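Side-chain contacts in viral structural protein 4 (Bombyx mori cytoplasmic polyhedrosis virus, PDB 6TZ0), which binds GTP and probably acts as a P-loop nucleotide-hydrolysing partner of the viral RNA-dependent RNA polymerase during transcription: residues Glu454-Gln459 against Arg531-Arg536; Ala458-Ala463 against Asn492-Thr497. All coordinates share one frame; numbering follows the deposited sequence.

Contact 1: Glu454-Gln459 against Arg531-Arg536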
loop_
_atom_site.group_PDB
_atom_site.type_symbol
_atom_site.label_atom_id
_atom_site.label_comp_id
_atom_site.label_asym_id
_atom_site.label_seq_id
_atom_site.Cartn_x
_atom_site.Cartn_y
_atom_site.Cartn_z
ATOM N N GLU B 454 26.611 -2.848 23.181
ATOM C CA GLU B 454 27.589 -2.089 22.404
ATOM C C GLU B 454 28.656 -2.987 21.793
ATOM O O GLU B 454 29.168 -2.686 20.711
ATOM C CB GLU B 454 28.257 -1.029 23.274
ATOM C CG GLU B 454 27.351 0.096 23.699
ATOM C CD GLU B 454 28.053 1.084 24.601
ATOM O OE1 GLU B 454 29.210 0.817 24.981
ATOM O OE2 GLU B 454 27.447 2.122 24.937
ATOM N N VAL B 455 29.028 -4.074 22.467
ATOM C CA VAL B 455 30.001 -4.956 21.822
ATOM C C VAL B 455 29.308 -5.930 20.867
ATOM O O VAL B 455 29.959 -6.488 19.977
ATOM C CB VAL B 455 30.881 -5.679 22.862
ATOM C CG1 VAL B 455 30.184 -6.837 23.482
ATOM C CG2 VAL B 455 32.201 -6.110 22.264
ATOM N N LEU B 456 27.991 -6.115 20.991
ATOM C CA LEU B 456 27.265 -6.931 20.019
ATOM C C LEU B 456 26.974 -6.179 18.725
ATOM O O LEU B 456 26.981 -6.783 17.652
ATOM C CB LEU B 456 25.950 -7.439 20.612
ATOM C CG LEU B 456 25.963 -8.551 21.655
ATOM C CD1 LEU B 456 24.595 -8.716 22.244
ATOM C CD2 LEU B 456 26.388 -9.839 21.032
ATOM N N ILE B 457 26.700 -4.873 18.810
ATOM C CA ILE B 457 26.232 -4.113 17.650
ATOM C C ILE B 457 27.307 -3.961 16.577
ATOM O O ILE B 457 26.977 -3.842 15.394
ATOM C CB ILE B 457 25.682 -2.746 18.125
ATOM C CG1 ILE B 457 24.946 -1.995 17.019
ATOM C CG2 ILE B 457 26.773 -1.857 18.660
ATOM C CD1 ILE B 457 23.731 -2.655 16.561
ATOM N N ALA B 458 28.589 -4.042 16.944
ATOM C CA ALA B 458 29.673 -3.854 15.989
ATOM C C ALA B 458 29.784 -4.985 14.982
ATOM O O ALA B 458 30.407 -4.799 13.933
ATOM C CB ALA B 458 30.998 -3.704 16.729
ATOM N N GLN B 459 29.184 -6.136 15.265
ATOM C CA GLN B 459 29.274 -7.301 14.407
ATOM C C GLN B 459 28.020 -7.517 13.581
ATOM O O GLN B 459 27.966 -8.471 12.800
ATOM C CB GLN B 459 29.558 -8.536 15.255
ATOM C CG GLN B 459 30.782 -8.376 16.115
ATOM C CD GLN B 459 32.030 -8.187 15.300
ATOM O OE1 GLN B 459 32.231 -8.854 14.288
ATOM N NE2 GLN B 459 32.869 -7.252 15.717
ATOM N N ARG B 531 23.272 -15.350 29.176
ATOM C CA ARG B 531 21.874 -15.768 29.194
ATOM C C ARG B 531 20.954 -14.582 29.442
ATOM O O ARG B 531 19.940 -14.421 28.755
ATOM C CB ARG B 531 21.655 -16.859 30.253
ATOM C CG ARG B 531 20.230 -17.440 30.295
ATOM C CD ARG B 531 19.346 -16.805 31.368
ATOM N NE ARG B 531 17.948 -17.179 31.228
ATOM C CZ ARG B 531 16.944 -16.484 31.747
ATOM N NH1 ARG B 531 17.190 -15.370 32.417
ATOM N NH2 ARG B 531 15.696 -16.884 31.571
ATOM N N ASP B 532 21.289 -13.744 30.425
ATOM C CA ASP B 532 20.402 -12.630 30.750
ATOM C C ASP B 532 20.433 -11.544 29.678
ATOM O O ASP B 532 19.395 -10.944 29.373
ATOM C CB ASP B 532 20.761 -12.064 32.116
ATOM C CG ASP B 532 20.304 -12.947 33.248
ATOM O OD1 ASP B 532 19.280 -13.636 33.093
ATOM O OD2 ASP B 532 20.965 -12.942 34.301
ATOM N N THR B 533 21.598 -11.314 29.063
ATOM C CA THR B 533 21.692 -10.369 27.949
ATOM C C THR B 533 20.872 -10.836 26.748
ATOM O O THR B 533 20.100 -10.061 26.159
ATOM C CB THR B 533 23.155 -10.194 27.551
ATOM O OG1 THR B 533 23.909 -9.757 28.680
ATOM C CG2 THR B 533 23.296 -9.173 26.437
ATOM N N TYR B 534 21.014 -12.113 26.382
ATOM C CA TYR B 534 20.281 -12.645 25.243
ATOM C C TYR B 534 18.790 -12.716 25.520
ATOM O O TYR B 534 17.992 -12.519 24.601
ATOM C CB TYR B 534 20.813 -14.028 24.879
ATOM C CG TYR B 534 22.217 -14.041 24.337
ATOM C CD1 TYR B 534 22.778 -12.912 23.761
ATOM C CD2 TYR B 534 22.996 -15.182 24.437
ATOM C CE1 TYR B 534 24.063 -12.933 23.279
ATOM C CE2 TYR B 534 24.280 -15.208 23.966
ATOM C CZ TYR B 534 24.810 -14.083 23.388
ATOM O OH TYR B 534 26.094 -14.112 22.911
ATOM N N TYR B 535 18.400 -12.982 26.772
ATOM C CA TYR B 535 16.995 -12.908 27.155
ATOM C C TYR B 535 16.457 -11.495 27.002
ATOM O O TYR B 535 15.331 -11.301 26.531
ATOM C CB TYR B 535 16.814 -13.386 28.595
ATOM C CG TYR B 535 15.405 -13.203 29.101
ATOM C CD1 TYR B 535 14.385 -14.033 28.671
ATOM C CD2 TYR B 535 15.094 -12.191 30.001
ATOM C CE1 TYR B 535 13.099 -13.863 29.119
ATOM C CE2 TYR B 535 13.811 -12.013 30.448
ATOM C CZ TYR B 535 12.817 -12.851 30.004
ATOM O OH TYR B 535 11.530 -12.683 30.454
ATOM N N ARG B 536 17.255 -10.496 27.381
ATOM C CA ARG B 536 16.859 -9.106 27.199
ATOM C C ARG B 536 16.778 -8.724 25.724
ATOM O O ARG B 536 16.088 -7.764 25.377
ATOM C CB ARG B 536 17.834 -8.210 27.977
ATOM C CG ARG B 536 17.535 -6.714 28.020
ATOM C CD ARG B 536 18.426 -6.018 29.029
ATOM N NE ARG B 536 18.230 -4.575 29.065
ATOM C CZ ARG B 536 18.995 -3.707 28.418
ATOM N NH1 ARG B 536 20.016 -4.136 27.699
ATOM N NH2 ARG B 536 18.746 -2.411 28.497
#

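Contact 2: Ala458-Ala463 against Asn492-Thr497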
loop_
_atom_site.group_PDB
_atom_site.type_symbol
_atom_site.label_atom_id
_atom_site.label_comp_id
_atom_site.label_asym_id
_atom_site.label_seq_id
_atom_site.Cartn_x
_atom_site.Cartn_y
_atom_site.Cartn_z
ATOM N N ALA B 458 28.589 -4.042 16.944
ATOM C CA ALA B 458 29.673 -3.854 15.989
ATOM C C ALA B 458 29.784 -4.985 14.982
ATOM O O ALA B 458 30.407 -4.799 13.933
ATOM C CB ALA B 458 30.998 -3.704 16.729
ATOM N N GLN B 459 29.184 -6.136 15.265
ATOM C CA GLN B 459 29.274 -7.301 14.407
ATOM C C GLN B 459 28.020 -7.517 13.581
ATOM O O GLN B 459 27.966 -8.471 12.800
ATOM C CB GLN B 459 29.558 -8.536 15.255
ATOM C CG GLN B 459 30.782 -8.376 16.115
ATOM C CD GLN B 459 32.030 -8.187 15.300
ATOM O OE1 GLN B 459 32.231 -8.854 14.288
ATOM N NE2 GLN B 459 32.869 -7.252 15.717
ATOM N N LEU B 460 27.013 -6.663 13.731
ATOM C CA LEU B 460 25.769 -6.772 12.990
ATOM C C LEU B 460 25.464 -5.524 12.184
ATOM O O LEU B 460 24.458 -5.493 11.471
ATOM C CB LEU B 460 24.593 -7.049 13.939
ATOM C CG LEU B 460 24.324 -8.442 14.515
ATOM C CD1 LEU B 460 25.290 -8.816 15.618
ATOM C CD2 LEU B 460 22.911 -8.507 15.033
ATOM N N GLU B 461 26.309 -4.502 12.265
ATOM C CA GLU B 461 25.970 -3.174 11.781
ATOM C C GLU B 461 26.265 -2.995 10.301
ATOM O O GLU B 461 25.592 -2.206 9.629
ATOM C CB GLU B 461 26.740 -2.138 12.602
ATOM C CG GLU B 461 26.307 -0.708 12.420
ATOM C CD GLU B 461 27.090 0.239 13.300
ATOM O OE1 GLU B 461 28.011 -0.232 14.002
ATOM O OE2 GLU B 461 26.779 1.449 13.297
ATOM N N ASN B 462 27.246 -3.724 9.777
ATOM C CA ASN B 462 27.696 -3.542 8.405
ATOM C C ASN B 462 27.922 -4.870 7.698
ATOM O O ASN B 462 27.563 -5.926 8.224
ATOM C CB ASN B 462 28.968 -2.690 8.395
ATOM C CG ASN B 462 30.042 -3.217 9.338
ATOM O OD1 ASN B 462 29.915 -4.287 9.925
ATOM N ND2 ASN B 462 31.100 -2.441 9.500
ATOM N N ALA B 463 28.510 -4.828 6.504
ATOM C CA ALA B 463 28.913 -6.034 5.782
ATOM C C ALA B 463 30.396 -5.898 5.458
ATOM O O ALA B 463 30.779 -5.509 4.355
ATOM C CB ALA B 463 28.077 -6.233 4.534
ATOM N N ASN B 492 16.702 -11.915 18.439
ATOM C CA ASN B 492 15.934 -11.576 17.247
ATOM C C ASN B 492 16.591 -10.535 16.357
ATOM O O ASN B 492 16.114 -10.328 15.240
ATOM C CB ASN B 492 14.543 -11.063 17.617
ATOM C CG ASN B 492 13.676 -12.125 18.229
ATOM O OD1 ASN B 492 13.203 -11.979 19.348
ATOM N ND2 ASN B 492 13.468 -13.210 17.502
ATOM N N ALA B 493 17.649 -9.863 16.808
ATOM C CA ALA B 493 18.308 -8.902 15.933
ATOM C C ALA B 493 19.154 -9.583 14.870
ATOM O O ALA B 493 19.589 -8.922 13.926
ATOM C CB ALA B 493 19.174 -7.945 16.744
ATOM N N GLN B 494 19.388 -10.881 14.997
ATOM C CA GLN B 494 20.061 -11.661 13.976
ATOM C C GLN B 494 19.147 -12.041 12.822
ATOM O O GLN B 494 19.608 -12.699 11.891
ATOM C CB GLN B 494 20.656 -12.910 14.614
ATOM C CG GLN B 494 21.757 -12.587 15.585
ATOM C CD GLN B 494 22.259 -13.790 16.320
ATOM O OE1 GLN B 494 21.723 -14.882 16.178
ATOM N NE2 GLN B 494 23.296 -13.602 17.114
ATOM N N ASP B 495 17.879 -11.629 12.848
ATOM C CA ASP B 495 16.983 -11.856 11.720
ATOM C C ASP B 495 17.427 -11.099 10.480
ATOM O O ASP B 495 17.156 -11.536 9.359
ATOM C CB ASP B 495 15.564 -11.440 12.093
ATOM C CG ASP B 495 14.936 -12.366 13.094
ATOM O OD1 ASP B 495 15.282 -13.562 13.086
ATOM O OD2 ASP B 495 14.095 -11.901 13.886
ATOM N N ALA B 496 18.094 -9.966 10.659
ATOM C CA ALA B 496 18.678 -9.226 9.552
ATOM C C ALA B 496 20.033 -9.775 9.130
ATOM O O ALA B 496 20.629 -9.256 8.183
ATOM C CB ALA B 496 18.819 -7.752 9.934
ATOM N N THR B 497 20.516 -10.801 9.789
ATOM C CA THR B 497 21.896 -11.239 9.658
ATOM C C THR B 497 22.042 -12.701 9.261
ATOM O O THR B 497 22.858 -13.010 8.388
ATOM C CB THR B 497 22.594 -10.952 10.989
ATOM O OG1 THR B 497 22.589 -9.540 11.225
ATOM C CG2 THR B 497 23.997 -11.424 10.970
#

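Contact 1: Glu454-Gln459 against Arg531-Arg536
Leu456 carries its CG beside the backbone N (chi1 -74°) and its CD1 anti to CA (chi2 171°), and this extended chain brings CD1 to two side chains of helix 524-537, Thr533 and Tyr534. The setting is probably a P-loop NTPase-like domain, with a Walker A pattern on GTP-binding residues and a five-stranded parallel sheet. Within it Leu456, in the C-terminal part of helix 442-457, packs on helix 524-537, with the CA atoms of Leu456 and Thr533 still 10.3 Å apart. Thr533 offers its methyl, CG2, at 4.4 Å from Leu456 CD1, while its hydroxyl is turned back within its own helix to the carbonyl of Phe529. The ring of Tyr534 stacks with His490 and packs on Lys355, a residue seen to bind GTP, so the Tyr534 side of the contact lies next to a GTP-binding residue, although no GTP is bound to this chain here. Leu456 further packs on Tyr418 and on Leu365 of the RNA-dependent RNA polymerase chain. Tyr534 itself is reached at the ring edge, where Leu456 CD1 lies near the ring plane, 4.4 Å from Tyr534 CE1.

Contact 2: Ala458-Ala463 against Asn492-Thr497
Leu460 reaches out of the loop after helix 442-457 and lays CD2 against Ala493 and Gln494, with CG nearest Thr497 OG1. The contact joins that loop to the one between parallel strands 484-489 and 504-507 of the P-loop-type sheet. Leu460 CG stands beside the backbone N (chi1 -78°), and chi2 of 75° leaves CD2, rather than CD1, anti to CA, the extended branch of the leucine. That methyl lies 3.5 Å from Ala493 O and 4.1 Å from Ala493 CB, at the 3-10 turn 492-494. Gln494 adds its aliphatic part, with Leu460 CD2 4.3 Å from Gln494 CG; OE1 makes a weak bond to His490 N. Thr497 crosses the leucine at about a right angle. Its chi1 of -63° sets OG1 beside the backbone N, 3.9 Å from Leu460 CG. The backbone bond from Thr497 N to Gln494 O, 3.0 Å, helps set the turn. Glu468 touches Leu460, Gln494 and Thr497, while Ile361 and Leu365 of the polymerase chain pack on Leu460 and Ala493. Between the two loops the chemistry is dispersive: shape and burial, rather than polar pairing, hold them together.

In the fold
Along the chain, helix 442-457 leads into the residues of contact 1 and on into loop 458-463, so both contacts start from one continuous stretch sharing Ala458 and Gln459. Contact 2 closes first: its loop takes in helix 468-476 and strand 484-489 of the parallel sheet and returns at 492-497. The chain then adds strand 504-507 and helix 513-518 before helix 524-537 comes back to close contact 1, so contact 2 nests inside contact 1. Their centres lie 11 Å apart. Together they tie helix 442-457 and its following loop to the loop after strand 484-489 and to helix 524-537, which precedes strand 543-545 of the same parallel sheet, beside the polymerase chain.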